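Local coordinates for protein putative NADP oxidoreductase BF3122 (Bacteroides fragilis, PDB 3D1L) that is a putative NADP-dependent oxidoreductase, probably pairing a Rossmann-type nucleotide-binding domain with a helical dimerisation domain to carry out a redox reaction not yet established, at residues 174-177 with 178-182; 183-186 with 187-191; 164-167 with 168-172; 207-210 with 211-214; 255-258 with 259-262. All coordinates share one frame; numbering follows the deposited sequence.

Contact 1 (174-177 with 178-182); sequences LHLA and AVFTC. With MPR (2-mercapto-propion aldehyde), chain E.
Ala177 O takes two donors from Thr181, its backbone N at 2.9 Å and its hydroxyl OG1 at 3.0 Å. The hydroxyl gives its proton to Ala177 O from above the carbonyl plane, 43° out of it, whereas the N-H is tilted only 16° from it. Thr181 can do this because OG1 lies anti to its own carbonyl carbon and beside its N (chi1 -64°). One turn earlier, Ala178 N meets Leu174 O at 2.8 Å. Val179 N is shared between His175 O at 2.9 Å and, weakly, Leu176 O; the long helix 168-198 then takes on a wider, pi-type turn at 179-182.

The imidazole of His175 has both nitrogens engaged. ND1 is hydrogen-bonded to Ser104, while NE2 makes a weak hydrogen bond of 3.1 Å to the aldehyde O of 2-mercapto-propion aldehyde; this O lies at the ring edge, near its plane. Val179 CG2 sits obliquely to the ring, 3.9 Å from His175 NE2, and Ala178 CB touches the ligand's C3. At the far end of the ligand, S3 is bonded to Cys182 SG, a disulfide stretched to 2.6 Å in the model. His175 also meets His241 of the second subunit edge-to-face. This chemistry is consistent with a pocket that holds the ligand by its sulfur and, more weakly, by its aldehyde oxygen.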
loop_
_atom_site.group_PDB
_atom_site.type_symbol
_atom_site.label_atom_id
_atom_site.label_comp_id
_atom_site.label_asym_id
_atom_site.label_seq_id
_atom_site.Cartn_x
_atom_site.Cartn_y
_atom_site.Cartn_z
ATOM N N LEU B 174 6.252 20.615 0.770
ATOM C CA LEU B 174 5.466 19.584 0.115
ATOM C C LEU B 174 6.252 18.278 0.114
ATOM O O LEU B 174 5.705 17.222 0.395
ATOM C CB LEU B 174 5.131 20.005 -1.311
ATOM C CG LEU B 174 4.120 21.143 -1.428
ATOM C CD1 LEU B 174 4.217 21.761 -2.827
ATOM C CD2 LEU B 174 2.689 20.652 -1.148
ATOM N N HIS B 175 7.538 18.363 -0.201
ATOM C CA HIS B 175 8.378 17.182 -0.244
ATOM C C HIS B 175 8.475 16.510 1.117
ATOM O O HIS B 175 8.438 15.284 1.210
ATOM C CB HIS B 175 9.776 17.500 -0.830
ATOM C CG HIS B 175 10.635 16.283 -1.033
ATOM N ND1 HIS B 175 12.012 16.322 -1.005
ATOM C CD2 HIS B 175 10.306 14.984 -1.235
ATOM C CE1 HIS B 175 12.496 15.110 -1.197
ATOM N NE2 HIS B 175 11.482 14.275 -1.340
ATOM N N LEU B 176 8.577 17.291 2.183
ATOM C CA LEU B 176 8.616 16.691 3.520
ATOM C C LEU B 176 7.348 15.903 3.807
ATOM O O LEU B 176 7.401 14.758 4.266
ATOM C CB LEU B 176 8.863 17.742 4.615
ATOM C CG LEU B 176 8.693 17.291 6.080
ATOM C CD1 LEU B 176 9.806 16.342 6.553
ATOM C CD2 LEU B 176 8.609 18.489 7.009
ATOM N N ALA B 177 6.202 16.516 3.524
ATOM C CA ALA B 177 4.918 15.832 3.672
ATOM C C ALA B 177 4.813 14.581 2.775
ATOM O O ALA B 177 4.228 13.575 3.157
ATOM C CB ALA B 177 3.774 16.823 3.393
ATOM N N ALA B 178 5.396 14.651 1.582
ATOM C CA ALA B 178 5.386 13.532 0.616
ATOM C C ALA B 178 6.250 12.396 1.107
ATOM O O ALA B 178 6.036 11.255 0.731
ATOM C CB ALA B 178 5.890 14.006 -0.776
ATOM N N VAL B 179 7.283 12.693 1.892
ATOM C CA VAL B 179 8.093 11.575 2.387
ATOM C C VAL B 179 7.245 10.713 3.339
ATOM O O VAL B 179 7.264 9.464 3.249
ATOM C CB VAL B 179 9.444 12.018 3.039
ATOM C CG1 VAL B 179 10.104 10.828 3.759
ATOM C CG2 VAL B 179 10.388 12.615 2.015
ATOM N N PHE B 180 6.498 11.363 4.241
ATOM C CA PHE B 180 5.509 10.636 5.072
ATOM C C PHE B 180 4.491 9.937 4.216
ATOM O O PHE B 180 4.213 8.741 4.361
ATOM C CB PHE B 180 4.780 11.602 6.024
ATOM C CG PHE B 180 5.618 12.034 7.188
ATOM C CD1 PHE B 180 5.641 11.274 8.354
ATOM C CD2 PHE B 180 6.428 13.163 7.099
ATOM C CE1 PHE B 180 6.439 11.665 9.443
ATOM C CE2 PHE B 180 7.227 13.560 8.184
ATOM C CZ PHE B 180 7.230 12.799 9.354
ATOM N N THR B 181 3.901 10.707 3.316
ATOM C CA THR B 181 2.782 10.197 2.539
ATOM C C THR B 181 3.140 8.997 1.688
ATOM O O THR B 181 2.327 8.076 1.565
ATOM C CB THR B 181 2.155 11.284 1.666
ATOM O OG1 THR B 181 1.614 12.285 2.533
ATOM C CG2 THR B 181 1.033 10.693 0.841
ATOM N N CYS B 182 4.319 9.021 1.071
ATOM C CA CYS B 182 4.682 7.988 0.082
ATOM C C CYS B 182 5.738 7.021 0.586
ATOM O O CYS B 182 5.602 5.797 0.452
ATOM C CB CYS B 182 5.283 8.625 -1.173
ATOM S SG CYS B 182 4.215 9.699 -2.171
HETATM C C1 MPR E . 9.526 11.871 -2.299
HETATM O O MPR E . 10.490 11.311 -1.703
HETATM C C2 MPR E . 8.094 11.430 -2.316
HETATM C C3 MPR E . 7.225 11.934 -3.459
HETATM S S3 MPR E . 5.859 10.788 -3.825
#

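Contact 2 (183-186 with 187-191); sequences NFTN and HMYAL. With MPR (2-mercapto-propion aldehyde), chain E.
The pocket for 2-mercapto-propion aldehyde reaches into this part of the chain at Asn183, whose backbone O accepts the backbone N of His187 at 3.1 Å as the helix runs on away from the ligand. The main side-chain meeting is between Thr185 and Tyr189, which lie side by side and point the same way. Methyl CG2 of Thr185 rests 3.4 Å from Tyr189 OH and 3.6 Å from Tyr189 CZ. Thr185 O stands over one face of the phenol ring, offset toward its rim, and also receives Tyr189 N at 3.3 Å in a fairly straight bond (N-H...O 158°). With CG of Tyr189 beside its backbone N (chi1 -56°), the ring folds back over the preceding turn. The Asn186 side chain crosses that of Tyr189 at about a right angle, amide and ring planes 73° apart, and Asn186 OD1 comes within 3.9 Å of Tyr189 CD2.

All this lies within the long helix 168-198, an i to i+4 ladder set at the dimer interface. Thr185 OG1 turns back to Thr181 O, Asn186 ND2 bonds to Pro222 O and Gln226 OE1 of the second subunit, and His187 NE2 to Ser261 OG of that subunit. Selenomethionine Met188 places CG 3.3 Å from Phe184 O, its chain bent at both chi2 and chi3. Leu191 CG stands over one face of the His187 ring, offset toward its rim.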
loop_
_atom_site.group_PDB
_atom_site.type_symbol
_atom_site.label_atom_id
_atom_site.label_comp_id
_atom_site.label_asym_id
_atom_site.label_seq_id
_atom_site.Cartn_x
_atom_site.Cartn_y
_atom_site.Cartn_z
ATOM N N ASN B 183 6.850 7.578 1.064
ATOM C CA ASN B 183 8.024 6.774 1.389
ATOM C C ASN B 183 7.768 5.933 2.623
ATOM O O ASN B 183 8.010 4.723 2.598
ATOM C CB ASN B 183 9.245 7.671 1.634
ATOM C CG ASN B 183 9.697 8.417 0.390
ATOM O OD1 ASN B 183 10.492 9.348 0.487
ATOM N ND2 ASN B 183 9.193 8.016 -0.782
ATOM N N PHE B 184 7.302 6.576 3.701
ATOM C CA PHE B 184 7.069 5.883 4.977
ATOM C C PHE B 184 5.856 4.936 4.884
ATOM O O PHE B 184 5.815 3.894 5.522
ATOM C CB PHE B 184 6.888 6.866 6.137
ATOM C CG PHE B 184 8.112 7.721 6.416
ATOM C CD1 PHE B 184 9.350 7.402 5.863
ATOM C CD2 PHE B 184 8.025 8.829 7.258
ATOM C CE1 PHE B 184 10.475 8.187 6.135
ATOM C CE2 PHE B 184 9.150 9.614 7.547
ATOM C CZ PHE B 184 10.377 9.289 6.982
ATOM N N THR B 185 4.858 5.342 4.109
ATOM C CA THR B 185 3.690 4.514 3.863
ATOM C C THR B 185 4.084 3.228 3.154
ATOM O O THR B 185 3.713 2.136 3.587
ATOM C CB THR B 185 2.652 5.275 3.037
ATOM O OG1 THR B 185 2.013 6.263 3.873
ATOM C CG2 THR B 185 1.568 4.281 2.518
ATOM N N ASN B 186 4.848 3.338 2.071
ATOM C CA ASN B 186 5.296 2.131 1.364
ATOM C C ASN B 186 6.140 1.259 2.293
ATOM O O ASN B 186 6.038 0.035 2.245
ATOM C CB ASN B 186 6.083 2.471 0.080
ATOM C CG ASN B 186 6.462 1.233 -0.695
ATOM O OD1 ASN B 186 5.655 0.685 -1.462
ATOM N ND2 ASN B 186 7.679 0.754 -0.475
ATOM N N HIS B 187 6.949 1.883 3.156
ATOM C CA HIS B 187 7.742 1.109 4.134
ATOM C C HIS B 187 6.845 0.302 5.069
ATOM O O HIS B 187 7.180 -0.821 5.402
ATOM C CB HIS B 187 8.708 1.985 4.943
ATOM C CG HIS B 187 9.655 1.199 5.808
ATOM N ND1 HIS B 187 10.544 0.277 5.297
ATOM C CD2 HIS B 187 9.841 1.192 7.150
ATOM C CE1 HIS B 187 11.240 -0.261 6.286
ATOM N NE2 HIS B 187 10.830 0.276 7.420
HETATM N N MSE B 188 5.690 0.848 5.463
HETATM C CA MSE B 188 4.724 0.073 6.271
HETATM C C MSE B 188 4.249 -1.180 5.548
HETATM O O MSE B 188 4.062 -2.247 6.171
HETATM C CB MSE B 188 3.509 0.929 6.687
HETATM C CG MSE B 188 3.829 2.192 7.475
HETATM SE SE MSE B 188 4.734 1.761 9.124
HETATM C CE MSE B 188 6.561 2.012 8.680
ATOM N N TYR B 189 4.031 -1.047 4.242
ATOM C CA TYR B 189 3.700 -2.184 3.372
ATOM C C TYR B 189 4.833 -3.182 3.349
ATOM O O TYR B 189 4.586 -4.390 3.332
ATOM C CB TYR B 189 3.451 -1.763 1.906
ATOM C CG TYR B 189 2.377 -0.713 1.653
ATOM C CD1 TYR B 189 1.370 -0.443 2.583
ATOM C CD2 TYR B 189 2.370 -0.017 0.449
ATOM C CE1 TYR B 189 0.414 0.531 2.330
ATOM C CE2 TYR B 189 1.419 0.928 0.164
ATOM C CZ TYR B 189 0.447 1.217 1.103
ATOM O OH TYR B 189 -0.483 2.191 0.771
ATOM N N ALA B 190 6.072 -2.676 3.303
ATOM C CA ALA B 190 7.279 -3.525 3.234
ATOM C C ALA B 190 7.491 -4.367 4.490
ATOM O O ALA B 190 7.880 -5.529 4.394
ATOM C CB ALA B 190 8.507 -2.694 2.940
ATOM N N LEU B 191 7.266 -3.756 5.656
ATOM C CA LEU B 191 7.341 -4.429 6.946
ATOM C C LEU B 191 6.252 -5.488 7.076
ATOM O O LEU B 191 6.548 -6.608 7.462
ATOM C CB LEU B 191 7.234 -3.431 8.093
ATOM C CG LEU B 191 8.397 -2.445 8.237
ATOM C CD1 LEU B 191 8.113 -1.497 9.380
ATOM C CD2 LEU B 191 9.714 -3.191 8.442
HETATM C C1 MPR E . 9.526 11.871 -2.299
HETATM O O MPR E . 10.490 11.311 -1.703
HETATM C C2 MPR E . 8.094 11.430 -2.316
HETATM C C3 MPR E . 7.225 11.934 -3.459
HETATM S S3 MPR E . 5.859 10.788 -3.825
#

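Contact 3 (164-167 with 168-172); sequences YDAD and SEQRK
Gln170 reaches back to Asp167 across a strand-to-helix junction, where strand 163-165, outermost in this chain's mixed sheet, gives way to helix 168-198 with Asp167 at the N-cap position. OE1 of Gln170 accepts the backbone N of Asp167 at 2.9 Å, the donor lying in the plane of the amide carbonyl and the bond fairly straight (N-H...O 158°). Thus a side chain of the first turn ties down the residue before the helix, while the Asp167 carboxylate makes no capping bond. CG of Gln170 stands beside its own backbone N (chi1 -70°), and the extended chain beyond it carries the amide to Ala166, whose CB is 3.4 Å from Gln170 OE1. The first backbone rung of the helix is Arg171 N to Asp167 O, 2.9 Å.

Farther out, the Arg171 side chain bends at chi3 and its NH2 donates to Ser168 OG at 2.8 Å, a partner 31° out of the guanidinium plane. Arg171 NH1 forms a salt bridge with Glu142, whose OE1 also bonds Ser168 OG, and NH2 additionally reaches Ile105 O. One water bridges helix and loop, donating to Ala166 O and accepting from Arg171 NH1, each at 3.0 Å.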
loop_
_atom_site.group_PDB
_atom_site.type_symbol
_atom_site.label_atom_id
_atom_site.label_comp_id
_atom_site.label_asym_id
_atom_site.label_seq_id
_atom_site.Cartn_x
_atom_site.Cartn_y
_atom_site.Cartn_z
ATOM N N TYR B 164 1.530 23.822 -11.063
ATOM C CA TYR B 164 1.476 24.893 -10.069
ATOM C C TYR B 164 2.787 25.643 -10.016
ATOM O O TYR B 164 3.849 25.043 -10.186
ATOM C CB TYR B 164 1.188 24.337 -8.674
ATOM C CG TYR B 164 -0.067 23.503 -8.586
ATOM C CD1 TYR B 164 -1.315 24.071 -8.794
ATOM C CD2 TYR B 164 0.002 22.133 -8.309
ATOM C CE1 TYR B 164 -2.461 23.312 -8.719
ATOM C CE2 TYR B 164 -1.151 21.357 -8.227
ATOM C CZ TYR B 164 -2.372 21.958 -8.432
ATOM O OH TYR B 164 -3.518 21.215 -8.342
ATOM N N ASP B 165 2.704 26.957 -9.809
ATOM C CA ASP B 165 3.873 27.763 -9.488
ATOM C C ASP B 165 4.111 27.572 -8.007
ATOM O O ASP B 165 3.201 27.770 -7.183
ATOM C CB ASP B 165 3.577 29.246 -9.704
ATOM C CG ASP B 165 3.375 29.606 -11.160
ATOM O OD1 ASP B 165 4.375 29.684 -11.881
ATOM O OD2 ASP B 165 2.217 29.837 -11.582
ATOM N N ALA B 166 5.330 27.201 -7.645
ATOM C CA ALA B 166 5.664 27.128 -6.214
ATOM C C ALA B 166 7.119 27.529 -5.979
ATOM O O ALA B 166 7.977 27.268 -6.839
ATOM C CB ALA B 166 5.360 25.717 -5.659
ATOM N N ASP B 167 7.400 28.192 -4.864
ATOM C CA ASP B 167 8.753 28.589 -4.440
ATOM C C ASP B 167 9.545 27.414 -3.879
ATOM O O ASP B 167 8.961 26.361 -3.577
ATOM C CB ASP B 167 8.656 29.636 -3.335
ATOM C CG ASP B 167 8.410 31.019 -3.868
ATOM O OD1 ASP B 167 8.405 31.190 -5.113
ATOM O OD2 ASP B 167 8.234 31.940 -3.040
ATOM N N SER B 168 10.848 27.605 -3.666
ATOM C CA SER B 168 11.682 26.524 -3.154
ATOM C C SER B 168 11.236 26.132 -1.742
ATOM O O SER B 168 11.318 24.959 -1.348
ATOM C CB SER B 168 13.164 26.902 -3.199
ATOM O OG SER B 168 13.708 26.673 -4.499
ATOM N N GLU B 169 10.735 27.142 -1.020
ATOM C CA GLU B 169 10.272 27.020 0.354
ATOM C C GLU B 169 8.979 26.210 0.414
ATOM O O GLU B 169 8.899 25.236 1.145
ATOM C CB GLU B 169 10.121 28.420 0.991
ATOM C CG GLU B 169 9.517 28.421 2.398
ATOM C CD GLU B 169 9.735 29.740 3.155
ATOM O OE1 GLU B 169 9.987 30.793 2.509
ATOM O OE2 GLU B 169 9.645 29.728 4.410
ATOM N N GLN B 170 7.973 26.587 -0.365
ATOM C CA GLN B 170 6.776 25.750 -0.480
ATOM C C GLN B 170 7.138 24.325 -0.907
ATOM O O GLN B 170 6.540 23.369 -0.428
ATOM C CB GLN B 170 5.781 26.323 -1.490
ATOM C CG GLN B 170 5.039 27.628 -1.124
ATOM C CD GLN B 170 4.337 28.237 -2.350
ATOM O OE1 GLN B 170 4.920 28.291 -3.434
ATOM N NE2 GLN B 170 3.085 28.666 -2.185
ATOM N N ARG B 171 8.097 24.177 -1.815
ATOM C CA ARG B 171 8.372 22.866 -2.429
ATOM C C ARG B 171 9.063 21.917 -1.418
ATOM O O ARG B 171 8.778 20.726 -1.358
ATOM C CB ARG B 171 9.183 23.028 -3.725
ATOM C CG ARG B 171 9.463 21.715 -4.468
ATOM C CD ARG B 171 10.296 21.899 -5.739
ATOM N NE ARG B 171 11.647 22.416 -5.491
ATOM C CZ ARG B 171 12.021 23.672 -5.720
ATOM N NH1 ARG B 171 11.150 24.545 -6.218
ATOM N NH2 ARG B 171 13.273 24.049 -5.467
ATOM N N LYS B 172 9.962 22.465 -0.614
ATOM C CA LYS B 172 10.540 21.694 0.476
ATOM C C LYS B 172 9.459 21.165 1.411
ATOM O O LYS B 172 9.481 19.998 1.777
ATOM C CB LYS B 172 11.561 22.510 1.270
ATOM C CG LYS B 172 12.970 22.017 1.106
ATOM C CD LYS B 172 13.784 22.102 2.421
ATOM C CE LYS B 172 13.932 23.549 2.904
ATOM N NZ LYS B 172 14.589 23.607 4.255
HETATM O O HOH W 1 8.549 24.431 -7.706
#

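Contact 4 (207-210 with 211-214); sequences LPLI and DETA
Thr213 folds back on Leu209, and its side chain can be followed outward from the backbone. CB lies 3.3 Å from Leu209 O and 3.8 Å from Ile210 O, packed against the preceding turn. From it OG1, placed beside the backbone N and anti to the carbonyl carbon (chi1 -58°), gives its proton to Leu209 O at 2.7 Å. Thr213 N bonds that same oxygen at 2.9 Å; hydroxyl and N-H approach from opposite faces of the carbonyl plane, tilted 31° and 29° from it, so one acceptor is gripped twice. The Thr213 side chain also packs on Cys182 of the second subunit.

Alongside, Leu209 and Glu212 run in the same direction; in the conformer given, Leu209 CD2 and Glu212 OE1 make only a loose 4.2 Å approach. Both residues touch a bound 2-mercapto-propion aldehyde. At the start of the helix Asp211 N meets Leu207 O at 2.9 Å, while Asp211 OD1 is hydrogen-bonded to His218 NE2 of the second subunit. A threonine hydroxyl returned to the i-4 carbonyl is a familiar helix feature, here in helix 207-219, whose Leu209 lines a ligand pocket at the dimer interface.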
loop_
_atom_site.group_PDB
_atom_site.type_symbol
_atom_site.label_atom_id
_atom_site.label_comp_id
_atom_site.label_asym_id
_atom_site.label_seq_id
_atom_site.Cartn_x
_atom_site.Cartn_y
_atom_site.Cartn_z
ATOM N N LEU B 207 -3.607 -6.275 0.021
ATOM C CA LEU B 207 -4.029 -5.322 -1.010
ATOM C C LEU B 207 -5.427 -4.712 -0.832
ATOM O O LEU B 207 -5.556 -3.491 -0.914
ATOM C CB LEU B 207 -3.821 -5.878 -2.441
ATOM C CG LEU B 207 -2.366 -6.159 -2.860
ATOM C CD1 LEU B 207 -2.311 -6.945 -4.195
ATOM C CD2 LEU B 207 -1.498 -4.890 -2.914
ATOM N N PRO B 208 -6.470 -5.542 -0.601
ATOM C CA PRO B 208 -7.800 -5.015 -0.250
ATOM C C PRO B 208 -7.781 -3.965 0.866
ATOM O O PRO B 208 -8.484 -2.950 0.764
ATOM C CB PRO B 208 -8.554 -6.261 0.265
ATOM C CG PRO B 208 -7.953 -7.393 -0.444
ATOM C CD PRO B 208 -6.484 -7.017 -0.703
ATOM N N LEU B 209 -6.996 -4.220 1.917
ATOM C CA LEU B 209 -6.904 -3.316 3.068
ATOM C C LEU B 209 -6.121 -2.047 2.735
ATOM O O LEU B 209 -6.454 -0.953 3.197
ATOM C CB LEU B 209 -6.289 -4.050 4.274
ATOM C CG LEU B 209 -7.003 -5.350 4.711
ATOM C CD1 LEU B 209 -6.281 -6.014 5.870
ATOM C CD2 LEU B 209 -8.428 -5.072 5.096
ATOM N N ILE B 210 -5.078 -2.218 1.936
ATOM C CA ILE B 210 -4.262 -1.103 1.418
ATOM C C ILE B 210 -5.126 -0.145 0.590
ATOM O O ILE B 210 -5.045 1.085 0.758
ATOM C CB ILE B 210 -3.053 -1.640 0.580
ATOM C CG1 ILE B 210 -1.991 -2.212 1.528
ATOM C CG2 ILE B 210 -2.455 -0.545 -0.335
ATOM C CD1 ILE B 210 -0.827 -2.861 0.858
ATOM N N ASP B 211 -5.952 -0.729 -0.282
ATOM C CA ASP B 211 -6.897 0.010 -1.106
ATOM C C ASP B 211 -7.935 0.762 -0.282
ATOM O O ASP B 211 -8.176 1.939 -0.542
ATOM C CB ASP B 211 -7.624 -0.916 -2.086
ATOM C CG ASP B 211 -6.725 -1.418 -3.193
ATOM O OD1 ASP B 211 -5.522 -1.019 -3.268
ATOM O OD2 ASP B 211 -7.229 -2.222 -3.996
ATOM N N GLU B 212 -8.553 0.083 0.685
ATOM C CA GLU B 212 -9.549 0.681 1.592
ATOM C C GLU B 212 -8.958 1.868 2.346
ATOM O O GLU B 212 -9.568 2.919 2.466
ATOM C CB GLU B 212 -10.058 -0.370 2.600
ATOM C CG GLU B 212 -11.249 0.072 3.493
ATOM C CD GLU B 212 -11.593 -0.934 4.620
ATOM O OE1 GLU B 212 -10.671 -1.578 5.172
ATOM O OE2 GLU B 212 -12.789 -1.075 4.972
ATOM N N THR B 213 -7.755 1.671 2.874
ATOM C CA THR B 213 -7.089 2.683 3.706
ATOM C C THR B 213 -6.819 3.960 2.909
ATOM O O THR B 213 -7.038 5.061 3.412
ATOM C CB THR B 213 -5.789 2.107 4.308
ATOM O OG1 THR B 213 -6.131 0.941 5.062
ATOM C CG2 THR B 213 -5.083 3.101 5.201
ATOM N N ALA B 214 -6.376 3.803 1.668
ATOM C CA ALA B 214 -6.170 4.941 0.776
ATOM C C ALA B 214 -7.488 5.615 0.373
ATOM O O ALA B 214 -7.611 6.841 0.472
ATOM C CB ALA B 214 -5.378 4.521 -0.451
#

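Contact 5 (255-258 with 259-262); sequences YELL and SRSI
Glu256 and Arg260 form the charged part of this contact, a salt bridge one helical turn apart in which Glu256 OE2 and Arg260 NH2 are 2.8 Å from each other. The two side chains run alongside, yet their flat ends are turned 70° apart: OE2 lies at the guanidinium edge, in its plane, while NH2 approaches from above the carboxylate plane, 44° out of it. The apolar part is Leu257, whose CD2 sits 3.8 Å over the centre of one guanidinium face, so Arg260 is covered on that face and paired at its edge.

These residues belong to helix 249-264, the last of the helical domain, and Leu257 also packs on Leu257 of the second subunit. Among the uncharged hydrogen bonds, Tyr255 O accepts twice from Ser259, from OG and from N, both at 2.9 Å and from opposite faces of the carbonyl plane. OG stands beside its own backbone N (chi1 -68°), within 3.5 Å of Tyr255 CE2. A water donates to Ser259 OG at 2.9 Å and lies 3.1 Å from Tyr255 OH, a hydroxyl that is also hydrogen-bonded to His241 ND1.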
loop_
_atom_site.group_PDB
_atom_site.type_symbol
_atom_site.label_atom_id
_atom_site.label_comp_id
_atom_site.label_asym_id
_atom_site.label_seq_id
_atom_site.Cartn_x
_atom_site.Cartn_y
_atom_site.Cartn_z
ATOM N N TYR B 255 6.810 0.008 16.060
ATOM C CA TYR B 255 5.424 -0.299 16.405
ATOM C C TYR B 255 5.010 0.499 17.657
ATOM O O TYR B 255 3.931 1.097 17.698
ATOM C CB TYR B 255 5.233 -1.811 16.626
ATOM C CG TYR B 255 3.800 -2.204 16.939
ATOM C CD1 TYR B 255 2.980 -2.759 15.953
ATOM C CD2 TYR B 255 3.261 -2.010 18.222
ATOM C CE1 TYR B 255 1.654 -3.116 16.228
ATOM C CE2 TYR B 255 1.933 -2.365 18.507
ATOM C CZ TYR B 255 1.139 -2.907 17.503
ATOM O OH TYR B 255 -0.162 -3.252 17.768
ATOM N N GLU B 256 5.878 0.509 18.664
ATOM C CA GLU B 256 5.567 1.134 19.942
ATOM C C GLU B 256 5.404 2.649 19.825
ATOM O O GLU B 256 4.439 3.213 20.337
ATOM C CB GLU B 256 6.631 0.764 20.975
ATOM C CG GLU B 256 6.697 1.702 22.158
ATOM C CD GLU B 256 7.440 1.108 23.317
ATOM O OE1 GLU B 256 8.212 0.143 23.114
ATOM O OE2 GLU B 256 7.236 1.604 24.439
ATOM N N LEU B 257 6.342 3.290 19.133
ATOM C CA LEU B 257 6.327 4.742 18.939
ATOM C C LEU B 257 5.219 5.209 17.977
ATOM O O LEU B 257 4.593 6.237 18.194
ATOM C CB LEU B 257 7.702 5.215 18.468
ATOM C CG LEU B 257 8.883 5.046 19.434
ATOM C CD1 LEU B 257 10.154 5.386 18.689
ATOM C CD2 LEU B 257 8.757 5.901 20.700
ATOM N N LEU B 258 4.962 4.436 16.930
ATOM C CA LEU B 258 3.820 4.711 16.047
ATOM C C LEU B 258 2.490 4.604 16.809
ATOM O O LEU B 258 1.596 5.438 16.643
ATOM C CB LEU B 258 3.840 3.793 14.805
ATOM C CG LEU B 258 4.951 4.101 13.782
ATOM C CD1 LEU B 258 5.282 2.909 12.841
ATOM C CD2 LEU B 258 4.647 5.351 12.943
ATOM N N SER B 259 2.372 3.587 17.658
ATOM C CA SER B 259 1.176 3.408 18.481
ATOM C C SER B 259 1.076 4.582 19.454
ATOM O O SER B 259 0.033 5.223 19.555
ATOM C CB SER B 259 1.227 2.075 19.237
ATOM O OG SER B 259 1.109 0.984 18.339
ATOM N N ARG B 260 2.179 4.871 20.145
ATOM C CA ARG B 260 2.267 6.000 21.065
ATOM C C ARG B 260 1.797 7.252 20.342
ATOM O O ARG B 260 1.046 8.049 20.899
ATOM C CB ARG B 260 3.715 6.175 21.524
ATOM C CG ARG B 260 3.915 7.067 22.739
ATOM C CD ARG B 260 5.392 7.134 23.182
ATOM N NE ARG B 260 5.913 5.833 23.619
ATOM C CZ ARG B 260 7.117 5.647 24.167
ATOM N NH1 ARG B 260 7.943 6.682 24.352
ATOM N NH2 ARG B 260 7.499 4.423 24.533
ATOM N N SER B 261 2.218 7.379 19.076
ATOM C CA SER B 261 2.011 8.567 18.275
ATOM C C SER B 261 0.547 8.729 17.897
ATOM O O SER B 261 0.008 9.838 17.967
ATOM C CB SER B 261 2.883 8.515 17.014
ATOM O OG SER B 261 2.829 9.744 16.320
ATOM N N ILE B 262 -0.089 7.630 17.478
ATOM C CA ILE B 262 -1.529 7.633 17.207
ATOM C C ILE B 262 -2.266 8.063 18.487
ATOM O O ILE B 262 -3.097 8.970 18.452
ATOM C CB ILE B 262 -2.022 6.257 16.700
ATOM C CG1 ILE B 262 -1.548 5.978 15.258
ATOM C CG2 ILE B 262 -3.561 6.126 16.834
ATOM C CD1 ILE B 262 -1.430 4.495 14.938
HETATM O O HOH W 2 -1.367 -0.376 17.504
#

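Along the chain the order is contact 3, contact 1, contact 2, contact 4, contact 5. The first three are stations on helix 168-198: contacts 3 and 1 have centres 14 Å apart, contacts 1 and 2 13 Å, and contacts 3 and 2 26 Å. Helix 207-219 follows, and Tyr189 OH of contact 2 packs on Ile210 CG2 of contact 4 at 3.5 Å. Contact 5, on helix 249-264, meets contact 2 through Met188 SE and Leu258 CD1, 3.9 Å apart. Contacts 1, 2, 4 and 5 lie at the subunit interface, and contact 3 reaches it through Lys172. Because helix 168-198 follows strand 163-165 directly, it links the sheet to the helical, dimer-forming region.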